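Local coordinates for protein fructose 1-phosphate kinase (Staphylococcus aureus, PDB 2JG5) that probably uses ATP to phosphorylate fructose 1-phosphate or tagatose 6-phosphate to the corresponding bisphosphate, as a sugar kinase of the PfkB family, at residues S78-E82 with Q115-Q119. Sequence-based numbering, arbitrary orientation.
Sequences SNFIE and QLLQQ
Gln119 reaches from its helix to the backbone of Asn79 and gives NE2 to the carbonyl oxygen, a hydrogen bond of 3.0 Å that is close to straight (164° at the hydrogen). The acceptor lies almost in the plane of the glutamine amide, while NE2 stands somewhat off the carbonyl plane of Asn79. Glutamine suits the place because its chain, extended beyond CG, is long enough to carry an amide from the helix surface to the backbone of strand 77-82. A water seems to join OE1 of Gln119 to the same Asn79 oxygen, although both links are very short. The side-chain amide of Asn79 makes no bond of its own to this group: the two amide planes are turned 50° from each other, and ND2 and NE2, both donors, merely pass at 3.4 Å.

The framework is the Rossmann-like alpha/beta core of the ribokinase superfamily, to which PfkB kinases belong. Here helix 110-120 packs against strand 77-82 and its sheet neighbours, Gln119 touching Leu56 and Leu116 touching Phe58, while Phe80 turns away toward helix 61-73.

Ile81 supplies the apolar half of the contact, and its branching lets one residue touch three. CG1 is anti to the carbonyl carbon (chi1 -54°), and the arm ending in CD1 meets the helix at Gln115 CB, 3.6 Å away, and also lies 3.8 Å from CD of the Gln119 amide. The second branch, CG2, is in van der Waals contact with OE1 of Gln115 at 3.5 Å. Leu116 meets Ile81 chiefly through its backbone N, 3.8 Å from CD1, and through CB, 4.1 Å from CG1; Phe58 also touches Ile81, extending this buried apolar patch.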
# COMPACT_ATOMS: atom_id res chain seq x y z
N SER A 78 -17.69 2.26 13.08
CA SER A 78 -16.80 3.39 12.89
C SER A 78 -17.56 4.59 12.33
O SER A 78 -18.58 4.45 11.64
CB SER A 78 -15.62 3.02 11.99
OG SER A 78 -16.00 2.89 10.63
N ASN A 79 -17.07 5.78 12.64
CA ASN A 79 -17.70 6.99 12.16
C ASN A 79 -16.58 7.98 11.93
O ASN A 79 -16.54 9.06 12.52
CB ASN A 79 -18.74 7.47 13.17
CG ASN A 79 -19.79 8.39 12.56
OD1 ASN A 79 -19.84 8.61 11.35
ND2 ASN A 79 -20.64 8.94 13.42
N PHE A 80 -15.65 7.56 11.06
CA PHE A 80 -14.48 8.34 10.68
C PHE A 80 -14.84 9.58 9.88
O PHE A 80 -15.79 9.59 9.10
CB PHE A 80 -13.52 7.48 9.84
CG PHE A 80 -12.79 6.43 10.63
CD1 PHE A 80 -13.00 5.08 10.37
CD2 PHE A 80 -11.89 6.78 11.63
CE1 PHE A 80 -12.31 4.09 11.09
CE2 PHE A 80 -11.20 5.82 12.36
CZ PHE A 80 -11.41 4.46 12.09
N ILE A 81 -14.05 10.64 10.09
CA ILE A 81 -14.18 11.88 9.34
C ILE A 81 -13.40 11.71 8.05
O ILE A 81 -12.17 11.48 8.07
CB ILE A 81 -13.58 13.10 10.12
CG1 ILE A 81 -14.19 13.23 11.52
CG2 ILE A 81 -13.68 14.38 9.28
CD1 ILE A 81 -15.71 13.51 11.54
N GLU A 82 -14.11 11.83 6.92
CA GLU A 82 -13.49 11.70 5.60
C GLU A 82 -12.53 12.86 5.38
O GLU A 82 -12.93 14.03 5.43
CB GLU A 82 -14.55 11.65 4.48
CG GLU A 82 -14.01 11.24 3.08
CD GLU A 82 -14.97 11.58 1.94
OE1 GLU A 82 -15.68 10.67 1.46
OE2 GLU A 82 -15.02 12.76 1.53
N GLN A 115 -15.09 18.82 12.53
CA GLN A 115 -16.06 17.72 12.41
C GLN A 115 -15.89 16.65 13.50
O GLN A 115 -16.88 16.13 14.01
CB GLN A 115 -15.94 17.04 11.05
CG GLN A 115 -16.48 17.81 9.87
CD GLN A 115 -16.32 17.05 8.56
OE1 GLN A 115 -16.73 15.88 8.45
NE2 GLN A 115 -15.73 17.70 7.57
N LEU A 116 -14.64 16.31 13.83
CA LEU A 116 -14.35 15.34 14.88
C LEU A 116 -14.82 15.84 16.24
O LEU A 116 -15.47 15.11 16.98
CB LEU A 116 -12.85 15.01 14.95
CG LEU A 116 -12.38 14.20 16.16
CD1 LEU A 116 -13.13 12.87 16.23
CD2 LEU A 116 -10.86 13.97 16.14
N LEU A 117 -14.47 17.08 16.56
CA LEU A 117 -14.92 17.75 17.78
C LEU A 117 -16.45 17.81 17.88
O LEU A 117 -17.00 17.73 18.98
CB LEU A 117 -14.37 19.17 17.85
CG LEU A 117 -12.86 19.40 17.91
CD1 LEU A 117 -12.59 20.90 18.08
CD2 LEU A 117 -12.21 18.57 19.03
N GLN A 118 -17.12 17.98 16.74
CA GLN A 118 -18.58 18.04 16.73
C GLN A 118 -19.17 16.70 17.17
O GLN A 118 -20.23 16.67 17.79
CB GLN A 118 -19.13 18.45 15.35
CG GLN A 118 -20.67 18.52 15.25
CD GLN A 118 -21.28 19.70 16.01
OE1 GLN A 118 -20.62 20.71 16.25
NE2 GLN A 118 -22.55 19.57 16.39
N GLN A 119 -18.46 15.61 16.87
CA GLN A 119 -18.87 14.28 17.31
C GLN A 119 -18.68 14.11 18.81
O GLN A 119 -19.50 13.47 19.47
CB GLN A 119 -18.07 13.20 16.59
CG GLN A 119 -18.37 13.10 15.12
CD GLN A 119 -17.61 11.99 14.46
OE1 GLN A 119 -16.46 11.72 14.81
NE2 GLN A 119 -18.25 11.33 13.49
O HOH W 1 -14.69 10.40 13.62